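Local coordinates for protein KLLA0F20702p (Kluyveromyces lactis, PDB 5Y5A) that probably acts, through this N-terminal, largely helical part of Est1, in recruiting yeast telomerase to telomeres by binding Cdc13, at residues I366-S371 with E396-F401; F401-I406 with C450-N455; K412-C417 with T457-S462; S540-L545 with K559-T564. All blocks are in the same frame, centred on the assembly; numbering follows the deposited sequence.

From the N terminus, contact 1 comes first, closing the short connection between helices 339-379 and 385-410. Contact 2 starts in the same helix 385-410, shares F401 with contact 1, and closes a longer excursion by bringing in helix 447-462. Contact 3 runs from the loop after helix 385-410 to the later part of helix 447-462, so contacts 2 and 3 cross along the chain, their segments alternating. Contact 4 follows in series and closes the short path from helix 526-546 to strand 560-563. N458 and T457 of contact 3 bond to Y561 and N541 of contact 4, while V454 of contact 2 packs on Y561, tying the terminal hairpin to the helices.

Contact 1: residues I366-S371 with E396-F401; sequences ILLIGS and EFIFKF
The rings of F397 and F401, a helical turn apart, are both met obliquely by L368, one methyl for each ring. CD2 of L368 lies 3.6 Å from CG of F401 and also packs on CB and CD2 of that residue, so it sits where the ring joins its chain. The other branch, CD1, reaches the outer ring atom CE2 of F397 at 3.9 Å. Having CG anti to the backbone N (chi1 -175°) places the fork of L368 between the rings, one methyl against each phenylalanine. I398 packs alongside the fork: the two side chains slide past each other in opposite directions, I398 CG1 lying 3.9 Å from L368 CG. The tip methyl CD1 of I398 rests against the backbone oxygen of L368, also at 3.9 Å.

These helices, 339-379 and 385-410, follow one another in the chain and form an antiparallel helical hairpin within the Est1 DNA/RNA binding domain, a family of the TPR clan. Their local axes run 10.6 Å apart, with directions 160° from each other, and the CA atoms of L368 and I398 face each other at 7.0 Å. No hydrogen bond crosses between the segments, and the side chains that meet are all apolar. The buried hydroxyl of S371 turns back into its own helix instead, giving a 2.9 Å bond from OG to O of L367, an oxygen that also accepts from the backbone N of S371. Helix 318-325 adds a further layer: I321 packs on L368 and S371, and L320 packs on F397, whose ring also meets that of H324.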
# COMPACT_ATOMS: atom_id res chain seq x y z
N ILE A 366 -2.80 -2.81 -9.11
CA ILE A 366 -3.18 -1.84 -8.09
C ILE A 366 -2.40 -0.53 -8.20
O ILE A 366 -2.99 0.56 -8.06
CB ILE A 366 -2.99 -2.42 -6.69
CG1 ILE A 366 -3.79 -3.72 -6.56
CG2 ILE A 366 -3.42 -1.42 -5.63
CD1 ILE A 366 -3.24 -4.64 -5.50
N LEU A 367 -1.10 -0.62 -8.44
CA LEU A 367 -0.28 0.57 -8.69
C LEU A 367 -0.91 1.42 -9.81
O LEU A 367 -1.08 2.63 -9.67
CB LEU A 367 1.14 0.17 -9.06
CG LEU A 367 2.04 1.24 -9.68
CD1 LEU A 367 2.41 2.32 -8.65
CD2 LEU A 367 3.30 0.61 -10.24
N LEU A 368 -1.26 0.75 -10.91
CA LEU A 368 -1.82 1.40 -12.09
C LEU A 368 -3.16 2.06 -11.81
O LEU A 368 -3.39 3.21 -12.20
CB LEU A 368 -1.96 0.38 -13.22
CG LEU A 368 -2.41 0.92 -14.57
CD1 LEU A 368 -1.41 1.95 -15.08
CD2 LEU A 368 -2.61 -0.23 -15.56
N ILE A 369 -4.06 1.33 -11.14
CA ILE A 369 -5.35 1.90 -10.74
C ILE A 369 -5.14 3.13 -9.86
O ILE A 369 -5.71 4.19 -10.11
CB ILE A 369 -6.22 0.86 -9.99
CG1 ILE A 369 -6.89 -0.08 -10.99
CG2 ILE A 369 -7.29 1.54 -9.12
CD1 ILE A 369 -7.50 -1.32 -10.36
N GLY A 370 -4.30 2.98 -8.84
CA GLY A 370 -3.94 4.09 -7.99
C GLY A 370 -3.33 5.25 -8.76
O GLY A 370 -3.62 6.40 -8.48
N SER A 371 -2.50 4.94 -9.75
CA SER A 371 -1.83 5.97 -10.53
C SER A 371 -2.76 6.87 -11.33
O SER A 371 -2.39 8.00 -11.67
CB SER A 371 -0.82 5.33 -11.48
OG SER A 371 0.33 4.92 -10.74
N GLU A 396 -7.41 4.99 -21.30
CA GLU A 396 -7.35 4.03 -22.40
C GLU A 396 -6.24 3.02 -22.18
O GLU A 396 -6.45 1.82 -22.35
CB GLU A 396 -7.14 4.74 -23.74
CG GLU A 396 -8.38 5.44 -24.27
CD GLU A 396 -8.09 6.24 -25.53
OE1 GLU A 396 -6.93 6.23 -25.99
OE2 GLU A 396 -9.04 6.87 -26.06
N PHE A 397 -5.05 3.50 -21.82
CA PHE A 397 -3.92 2.62 -21.55
C PHE A 397 -4.24 1.69 -20.40
O PHE A 397 -3.91 0.51 -20.43
CB PHE A 397 -2.64 3.42 -21.22
CG PHE A 397 -1.54 2.56 -20.66
CD1 PHE A 397 -0.87 1.65 -21.48
CD2 PHE A 397 -1.19 2.63 -19.32
CE1 PHE A 397 0.14 0.83 -20.97
CE2 PHE A 397 -0.19 1.82 -18.80
CZ PHE A 397 0.48 0.91 -19.62
N ILE A 398 -4.88 2.23 -19.37
CA ILE A 398 -5.23 1.42 -18.21
C ILE A 398 -6.16 0.28 -18.62
O ILE A 398 -5.96 -0.87 -18.23
CB ILE A 398 -5.87 2.29 -17.11
CG1 ILE A 398 -4.81 3.25 -16.55
CG2 ILE A 398 -6.43 1.43 -15.99
CD1 ILE A 398 -5.27 4.12 -15.44
N PHE A 399 -7.16 0.58 -19.44
CA PHE A 399 -8.10 -0.47 -19.83
C PHE A 399 -7.48 -1.42 -20.86
O PHE A 399 -7.87 -2.57 -20.95
CB PHE A 399 -9.40 0.15 -20.34
CG PHE A 399 -10.36 0.46 -19.23
CD1 PHE A 399 -10.23 1.62 -18.49
CD2 PHE A 399 -11.34 -0.45 -18.87
CE1 PHE A 399 -11.10 1.90 -17.44
CE2 PHE A 399 -12.21 -0.18 -17.82
CZ PHE A 399 -12.09 0.99 -17.11
N LYS A 400 -6.48 -0.94 -21.59
CA LYS A 400 -5.68 -1.81 -22.43
C LYS A 400 -5.00 -2.87 -21.56
O LYS A 400 -4.98 -4.05 -21.90
CB LYS A 400 -4.65 -1.00 -23.22
CG LYS A 400 -3.82 -1.83 -24.17
CD LYS A 400 -2.87 -0.97 -24.98
CE LYS A 400 -2.08 -1.84 -25.95
NZ LYS A 400 -1.20 -1.04 -26.84
N PHE A 401 -4.45 -2.42 -20.43
CA PHE A 401 -3.80 -3.31 -19.46
C PHE A 401 -4.79 -4.32 -18.88
O PHE A 401 -4.47 -5.51 -18.77
CB PHE A 401 -3.18 -2.49 -18.33
CG PHE A 401 -2.30 -3.28 -17.41
CD1 PHE A 401 -0.96 -3.46 -17.70
CD2 PHE A 401 -2.81 -3.82 -16.24
CE1 PHE A 401 -0.13 -4.18 -16.85
CE2 PHE A 401 -1.99 -4.55 -15.38
CZ PHE A 401 -0.66 -4.73 -15.69

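Contact 2: residues F401-I406 with C450-N455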
# COMPACT_ATOMS: atom_id res chain seq x y z
N PHE A 401 -4.45 -2.42 -20.43
CA PHE A 401 -3.80 -3.31 -19.46
C PHE A 401 -4.79 -4.32 -18.88
O PHE A 401 -4.47 -5.51 -18.77
CB PHE A 401 -3.18 -2.49 -18.33
CG PHE A 401 -2.30 -3.28 -17.41
CD1 PHE A 401 -0.96 -3.46 -17.70
CD2 PHE A 401 -2.81 -3.82 -16.24
CE1 PHE A 401 -0.13 -4.18 -16.85
CE2 PHE A 401 -1.99 -4.55 -15.38
CZ PHE A 401 -0.66 -4.73 -15.69
N PHE A 402 -5.98 -3.84 -18.52
CA PHE A 402 -7.08 -4.68 -18.07
C PHE A 402 -7.40 -5.80 -19.06
O PHE A 402 -7.39 -6.97 -18.71
CB PHE A 402 -8.36 -3.86 -17.85
CG PHE A 402 -8.35 -2.99 -16.62
CD1 PHE A 402 -7.21 -2.84 -15.85
CD2 PHE A 402 -9.51 -2.33 -16.23
CE1 PHE A 402 -7.21 -2.05 -14.73
CE2 PHE A 402 -9.52 -1.53 -15.10
CZ PHE A 402 -8.37 -1.39 -14.35
N THR A 403 -7.69 -5.42 -20.30
CA THR A 403 -8.09 -6.41 -21.29
C THR A 403 -6.96 -7.38 -21.60
O THR A 403 -7.20 -8.55 -21.89
CB THR A 403 -8.57 -5.75 -22.60
OG1 THR A 403 -7.51 -4.98 -23.17
CG2 THR A 403 -9.74 -4.84 -22.31
N HIS A 404 -5.73 -6.90 -21.53
CA HIS A 404 -4.58 -7.79 -21.68
C HIS A 404 -4.54 -8.80 -20.53
O HIS A 404 -4.40 -10.01 -20.76
CB HIS A 404 -3.27 -6.99 -21.74
CG HIS A 404 -2.08 -7.81 -22.08
ND1 HIS A 404 -1.89 -8.37 -23.33
CD2 HIS A 404 -1.00 -8.18 -21.34
CE1 HIS A 404 -0.76 -9.04 -23.35
NE2 HIS A 404 -0.20 -8.94 -22.15
N LEU A 405 -4.70 -8.32 -19.30
CA LEU A 405 -4.80 -9.18 -18.13
C LEU A 405 -5.92 -10.20 -18.27
O LEU A 405 -5.73 -11.37 -17.99
CB LEU A 405 -5.06 -8.37 -16.86
CG LEU A 405 -3.86 -7.78 -16.14
CD1 LEU A 405 -4.27 -7.28 -14.77
CD2 LEU A 405 -2.76 -8.83 -16.05
N ILE A 406 -7.10 -9.74 -18.66
CA ILE A 406 -8.24 -10.62 -18.80
C ILE A 406 -8.03 -11.63 -19.93
O ILE A 406 -8.14 -12.84 -19.72
CB ILE A 406 -9.52 -9.81 -19.08
CG1 ILE A 406 -9.84 -8.93 -17.87
CG2 ILE A 406 -10.68 -10.77 -19.40
CD1 ILE A 406 -10.77 -7.78 -18.16
N CYS A 450 -15.55 -4.48 -22.52
CA CYS A 450 -16.84 -5.17 -22.46
C CYS A 450 -16.77 -6.54 -23.11
O CYS A 450 -17.33 -7.50 -22.57
CB CYS A 450 -17.93 -4.33 -23.14
SG CYS A 450 -18.37 -2.90 -22.15
N GLN A 451 -16.09 -6.64 -24.24
CA GLN A 451 -15.89 -7.95 -24.86
C GLN A 451 -15.15 -8.90 -23.90
O GLN A 451 -15.53 -10.07 -23.76
CB GLN A 451 -15.11 -7.82 -26.17
CG GLN A 451 -14.89 -9.15 -26.88
CD GLN A 451 -16.18 -9.74 -27.42
OE1 GLN A 451 -16.80 -9.18 -28.33
NE2 GLN A 451 -16.61 -10.86 -26.84
N SER A 452 -14.11 -8.40 -23.24
CA SER A 452 -13.33 -9.22 -22.31
C SER A 452 -14.17 -9.72 -21.13
O SER A 452 -14.06 -10.88 -20.74
CB SER A 452 -12.12 -8.43 -21.79
OG SER A 452 -11.08 -8.42 -22.75
N MET A 453 -14.99 -8.85 -20.56
CA MET A 453 -15.81 -9.23 -19.41
C MET A 453 -16.90 -10.21 -19.80
O MET A 453 -17.27 -11.08 -19.01
CB MET A 453 -16.42 -7.99 -18.75
CG MET A 453 -15.40 -7.17 -17.95
SD MET A 453 -14.24 -8.20 -17.02
CE MET A 453 -15.18 -8.56 -15.55
N VAL A 454 -17.42 -10.05 -21.01
CA VAL A 454 -18.39 -11.00 -21.57
C VAL A 454 -17.79 -12.41 -21.68
O VAL A 454 -18.42 -13.40 -21.28
CB VAL A 454 -18.88 -10.52 -22.95
CG1 VAL A 454 -19.48 -11.68 -23.75
CG2 VAL A 454 -19.88 -9.36 -22.79
N ASN A 455 -16.58 -12.49 -22.22
CA ASN A 455 -15.87 -13.78 -22.35
C ASN A 455 -15.62 -14.42 -21.00
O ASN A 455 -15.83 -15.61 -20.82
CB ASN A 455 -14.54 -13.61 -23.09
CG ASN A 455 -14.71 -13.22 -24.53
OD1 ASN A 455 -15.78 -13.41 -25.11
ND2 ASN A 455 -13.66 -12.67 -25.13
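I406 and T403 of helix 385-410 pack on S452 and M453 of helix 447-462, two nearly parallel helices of the all-helical Est1 DNA/RNA binding domain. Their local axes lie 9.5 Å apart at 25°, and the small S452 sits where the backbones come nearest, its CA 6.0 Å from that of T403.

Apolar packing centres on I406. Its CG2 methyl touches CB of S452 at 3.6 Å and the backbone oxygen of the same serine just as closely. The longer branch passes M453 at about a right angle, CD1 of I406 meeting SD of M453 at 3.7 Å. The methionine chain, bent at chi2 and chi3 (-41° and -83°), presents its sulfur to that methyl. F449 also covers I406 and T403, while M430 of helix 421-433 packs on M453.

Neither hydroxyl bonds to the other segment. T403 turns its hydrocarbon side to the serine, CB lying 3.7 Å from OG of S452, and its own OG1 bonds to the backbone oxygen of K400. S452 OG is held by D407, which ties the two helices together just beyond the segment. Another polar link lies within helix 447-462, one turn long: NE2 of Q451 reaches OD1 of N455 at 3.2 Å, nearly in the glutamine's amide plane but above the carbonyl plane of the asparagine.

Contact 3: residues K412-C417 with T457-S462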
# COMPACT_ATOMS: atom_id res chain seq x y z
N LYS A 412 -7.12 -17.75 -18.93
CA LYS A 412 -6.39 -19.02 -18.93
C LYS A 412 -6.31 -19.63 -17.53
O LYS A 412 -5.78 -20.73 -17.37
CB LYS A 412 -4.97 -18.85 -19.50
CG LYS A 412 -4.90 -18.20 -20.87
CD LYS A 412 -3.54 -18.45 -21.54
CE LYS A 412 -3.35 -17.58 -22.78
NZ LYS A 412 -2.07 -17.85 -23.49
N GLU A 413 -6.82 -18.92 -16.53
CA GLU A 413 -6.66 -19.38 -15.15
C GLU A 413 -7.91 -19.26 -14.26
O GLU A 413 -7.80 -19.34 -13.04
CB GLU A 413 -5.52 -18.60 -14.48
CG GLU A 413 -4.17 -18.74 -15.16
CD GLU A 413 -3.61 -20.15 -15.08
OE1 GLU A 413 -2.73 -20.50 -15.90
OE2 GLU A 413 -4.05 -20.91 -14.18
N PHE A 414 -9.09 -19.11 -14.86
CA PHE A 414 -10.27 -18.84 -14.05
C PHE A 414 -10.70 -20.05 -13.23
O PHE A 414 -11.49 -19.92 -12.30
CB PHE A 414 -11.44 -18.34 -14.91
CG PHE A 414 -11.94 -19.35 -15.91
CD1 PHE A 414 -12.89 -20.29 -15.55
CD2 PHE A 414 -11.47 -19.34 -17.22
CE1 PHE A 414 -13.35 -21.21 -16.47
CE2 PHE A 414 -11.93 -20.26 -18.14
CZ PHE A 414 -12.86 -21.20 -17.77
N LYS A 415 -10.15 -21.23 -13.55
CA LYS A 415 -10.45 -22.45 -12.79
C LYS A 415 -9.42 -22.72 -11.69
O LYS A 415 -9.59 -23.65 -10.88
CB LYS A 415 -10.53 -23.67 -13.71
CG LYS A 415 -11.68 -23.61 -14.70
CD LYS A 415 -11.76 -24.87 -15.55
CE LYS A 415 -12.85 -24.73 -16.59
NZ LYS A 415 -12.97 -25.93 -17.47
N ASN A 416 -8.36 -21.93 -11.67
CA ASN A 416 -7.26 -22.14 -10.73
C ASN A 416 -7.69 -21.85 -9.28
O ASN A 416 -7.89 -20.69 -8.91
CB ASN A 416 -6.06 -21.27 -11.12
CG ASN A 416 -4.79 -21.61 -10.36
OD1 ASN A 416 -4.83 -21.90 -9.16
ND2 ASN A 416 -3.66 -21.58 -11.05
N CYS A 417 -7.82 -22.90 -8.48
CA CYS A 417 -8.22 -22.76 -7.08
C CYS A 417 -7.03 -22.53 -6.14
O CYS A 417 -7.21 -22.26 -4.96
CB CYS A 417 -8.99 -24.00 -6.63
SG CYS A 417 -10.55 -24.28 -7.52
N THR A 457 -17.19 -13.68 -18.08
CA THR A 457 -18.45 -13.98 -17.44
C THR A 457 -19.05 -15.26 -18.03
O THR A 457 -19.54 -16.11 -17.28
CB THR A 457 -19.45 -12.81 -17.58
OG1 THR A 457 -18.80 -11.59 -17.16
CG2 THR A 457 -20.68 -13.02 -16.70
N ASN A 458 -18.97 -15.42 -19.35
CA ASN A 458 -19.49 -16.64 -19.99
C ASN A 458 -18.75 -17.90 -19.54
O ASN A 458 -19.37 -18.95 -19.38
CB ASN A 458 -19.42 -16.53 -21.53
CG ASN A 458 -20.54 -15.66 -22.11
OD1 ASN A 458 -21.53 -15.38 -21.44
ND2 ASN A 458 -20.39 -15.24 -23.37
N GLU A 459 -17.43 -17.80 -19.33
CA GLU A 459 -16.67 -18.95 -18.82
C GLU A 459 -17.09 -19.24 -17.38
O GLU A 459 -17.21 -20.39 -16.97
CB GLU A 459 -15.16 -18.70 -18.87
CG GLU A 459 -14.59 -18.54 -20.27
CD GLU A 459 -14.76 -19.79 -21.11
OE1 GLU A 459 -14.99 -19.65 -22.33
OE2 GLU A 459 -14.67 -20.90 -20.55
N LEU A 460 -17.32 -18.19 -16.60
CA LEU A 460 -17.73 -18.37 -15.22
C LEU A 460 -19.11 -19.02 -15.15
O LEU A 460 -19.31 -19.96 -14.38
CB LEU A 460 -17.71 -17.02 -14.48
CG LEU A 460 -16.30 -16.45 -14.38
CD1 LEU A 460 -16.27 -15.15 -13.61
CD2 LEU A 460 -15.37 -17.47 -13.75
N LEU A 461 -20.04 -18.54 -15.97
CA LEU A 461 -21.38 -19.13 -16.01
C LEU A 461 -21.35 -20.61 -16.40
O LEU A 461 -22.21 -21.38 -15.97
CB LEU A 461 -22.26 -18.35 -16.99
CG LEU A 461 -22.67 -16.94 -16.54
CD1 LEU A 461 -23.07 -16.08 -17.72
CD2 LEU A 461 -23.79 -17.03 -15.52
N SER A 462 -20.36 -21.01 -17.18
CA SER A 462 -20.24 -22.41 -17.60
C SER A 462 -19.61 -23.28 -16.51
O SER A 462 -19.65 -24.51 -16.59
CB SER A 462 -19.43 -22.53 -18.88
OG SER A 462 -19.98 -21.72 -19.91
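F414 occupies the second position of a type I beta turn from E413 to N416, closed by a 3.0 Å bond from N of N416 to O of E413, and its CA stands 7.6 Å from that of L460 in helix 447-462. The phenylalanine is the main side chain spanning the gap. Its CG lies between the backbone N and the carbonyl carbon (chi1 64°), and the ring is presented to E459 with one face under the aliphatic start of that residue. CB of E459 sits 3.8 Å from the ring centroid, 20° off the normal, a CH-pi contact displaced toward the rim on the CZ side. Since the glutamate chain bends at chi2, the carboxylate also stays by the ring, OE2 of E459 coming to 3.3 Å from CZ of F414 with the two planes 47° apart. L460 contributes more loosely and obliquely, its CD2 lying 4.2 Å from CD1 of F414. With an alanine in place of F414, CB of E459 and the methyl of L460 would probably lose their aromatic cover, leaving a gap between turn and helix and the carboxylate freer to swing.

The turn has its own brace: ND2 of N416 gives a nearly straight 3.2 Å bond to OE2 of E413, whose other oxygen bonds to Y354. Beyond it, H530 of helix 526-546 bonds to the backbone oxygen of F414, while L537 and V538 of that helix pack on L460. The arrangement is a beta turn in the connection between helices 385-410 and 421-433, docked by its aromatic side chain on the later part of helix 447-462.

Contact 4: residues S540-L545 with K559-T564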
# COMPACT_ATOMS: atom_id res chain seq x y z
N SER A 540 -21.30 -9.15 -9.98
CA SER A 540 -20.82 -7.82 -10.32
C SER A 540 -20.81 -7.63 -11.83
O SER A 540 -21.21 -6.58 -12.33
CB SER A 540 -19.43 -7.58 -9.73
OG SER A 540 -19.50 -7.56 -8.31
N ASN A 541 -20.36 -8.64 -12.55
CA ASN A 541 -20.29 -8.55 -14.00
C ASN A 541 -21.66 -8.40 -14.63
O ASN A 541 -21.84 -7.62 -15.56
CB ASN A 541 -19.55 -9.76 -14.58
CG ASN A 541 -18.08 -9.76 -14.22
OD1 ASN A 541 -17.61 -8.85 -13.53
ND2 ASN A 541 -17.34 -10.78 -14.67
N LYS A 542 -22.65 -9.12 -14.11
CA LYS A 542 -24.00 -8.95 -14.62
C LYS A 542 -24.54 -7.53 -14.37
O LYS A 542 -25.21 -6.95 -15.23
CB LYS A 542 -24.95 -9.98 -14.02
CG LYS A 542 -24.70 -11.40 -14.52
CD LYS A 542 -25.93 -12.27 -14.36
CE LYS A 542 -25.65 -13.70 -14.79
NZ LYS A 542 -26.91 -14.46 -15.04
N LYS A 543 -24.24 -6.96 -13.20
CA LYS A 543 -24.71 -5.60 -12.91
C LYS A 543 -24.03 -4.62 -13.84
O LYS A 543 -24.65 -3.69 -14.35
CB LYS A 543 -24.44 -5.21 -11.45
CG LYS A 543 -25.17 -6.04 -10.41
CD LYS A 543 -26.68 -5.90 -10.49
CE LYS A 543 -27.16 -4.57 -9.94
NZ LYS A 543 -28.65 -4.49 -9.95
N PHE A 544 -22.74 -4.84 -14.07
CA PHE A 544 -21.98 -3.97 -14.96
C PHE A 544 -22.50 -4.00 -16.39
O PHE A 544 -22.62 -2.97 -17.04
CB PHE A 544 -20.51 -4.35 -14.97
CG PHE A 544 -19.72 -3.65 -16.04
CD1 PHE A 544 -19.34 -2.32 -15.87
CD2 PHE A 544 -19.37 -4.30 -17.21
CE1 PHE A 544 -18.62 -1.66 -16.86
CE2 PHE A 544 -18.65 -3.65 -18.19
CZ PHE A 544 -18.27 -2.32 -18.02
N LEU A 545 -22.78 -5.20 -16.86
CA LEU A 545 -23.14 -5.41 -18.25
C LEU A 545 -24.55 -4.92 -18.54
O LEU A 545 -24.89 -4.65 -19.69
CB LEU A 545 -23.02 -6.90 -18.61
CG LEU A 545 -21.57 -7.36 -18.77
CD1 LEU A 545 -21.49 -8.87 -18.95
CD2 LEU A 545 -20.90 -6.65 -19.94
N LYS A 559 -28.56 -18.59 -22.19
CA LYS A 559 -28.17 -18.08 -20.87
C LYS A 559 -26.72 -17.63 -20.87
O LYS A 559 -26.00 -17.79 -19.88
CB LYS A 559 -28.42 -19.14 -19.79
CG LYS A 559 -29.88 -19.54 -19.68
CD LYS A 559 -30.05 -20.76 -18.80
CE LYS A 559 -31.50 -21.20 -18.74
NZ LYS A 559 -31.64 -22.50 -18.03
N ARG A 560 -26.30 -17.03 -21.98
CA ARG A 560 -24.96 -16.47 -22.09
C ARG A 560 -25.01 -15.10 -22.75
O ARG A 560 -25.98 -14.77 -23.43
CB ARG A 560 -24.04 -17.40 -22.90
CG ARG A 560 -23.88 -18.81 -22.32
CD ARG A 560 -23.12 -18.81 -21.00
NE ARG A 560 -22.83 -20.16 -20.52
CZ ARG A 560 -23.62 -20.85 -19.70
NH1 ARG A 560 -24.75 -20.32 -19.25
NH2 ARG A 560 -23.27 -22.08 -19.32
N TYR A 561 -23.96 -14.30 -22.55
CA TYR A 561 -23.87 -12.98 -23.17
C TYR A 561 -23.39 -13.09 -24.62
O TYR A 561 -22.43 -13.79 -24.92
CB TYR A 561 -22.95 -12.06 -22.35
CG TYR A 561 -23.61 -11.60 -21.07
CD1 TYR A 561 -24.44 -10.48 -21.07
CD2 TYR A 561 -23.46 -12.30 -19.89
CE1 TYR A 561 -25.08 -10.07 -19.91
CE2 TYR A 561 -24.10 -11.90 -18.73
CZ TYR A 561 -24.91 -10.79 -18.75
OH TYR A 561 -25.54 -10.39 -17.60
N VAL A 562 -24.11 -12.41 -25.50
CA VAL A 562 -23.79 -12.36 -26.93
C VAL A 562 -23.75 -10.89 -27.36
O VAL A 562 -24.25 -10.01 -26.66
CB VAL A 562 -24.83 -13.11 -27.81
CG1 VAL A 562 -24.87 -14.61 -27.50
CG2 VAL A 562 -26.21 -12.50 -27.64
N HIS A 563 -23.17 -10.63 -28.53
CA HIS A 563 -23.20 -9.29 -29.08
C HIS A 563 -24.41 -9.10 -29.98
O HIS A 563 -24.72 -9.95 -30.79
CB HIS A 563 -21.92 -8.97 -29.85
CG HIS A 563 -21.85 -7.55 -30.31
ND1 HIS A 563 -22.18 -7.17 -31.59
CD2 HIS A 563 -21.53 -6.42 -29.64
CE1 HIS A 563 -22.05 -5.86 -31.70
NE2 HIS A 563 -21.66 -5.38 -30.53
N THR A 564 -25.10 -7.97 -29.84
CA THR A 564 -26.33 -7.73 -30.58
C THR A 564 -26.32 -6.41 -31.33
O THR A 564 -25.49 -5.55 -31.08
CB THR A 564 -27.56 -7.75 -29.64
OG1 THR A 564 -27.47 -6.66 -28.71
CG2 THR A 564 -27.62 -9.06 -28.88
O HOH W 1 -26.37 -7.76 -17.39
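A single methyl of L545 stands almost exactly over the centre of the Y561 ring: CD1 is 3.7 Å from the ring centroid and only 4° off the normal, a CH-pi contact that touches all six ring carbons about equally. The ring's far end is gripped differently. K542 meets it at the edge, near its plane, with CG of K542 3.3 Å from OH of Y561, and beyond CG the lysine chain runs on extended. A water joins the same two residues, giving a hydrogen bond to O of K542 at 2.6 Å and sharing another with OH of Y561 at 2.8 Å. A phenylalanine in place of Y561 would lack the hydroxyl, and the water on O of K542 would probably be left without its anchor on the strand. Next to K542, K543 packs on an aromatic side chain of the bound peptide.

Y561 belongs to strand 560-563, which pairs antiparallel with 552-555 in a hairpin bearing a G1 beta bulge, where K559 and R560 together lie opposite the single residue D555. Helix 526-546 covers one face of the tyrosine ring and meets its hydroxyl end; L554 of the partner strand and V454 of helix 447-462 also pack on it, and N458 of that helix bonds to its backbone N.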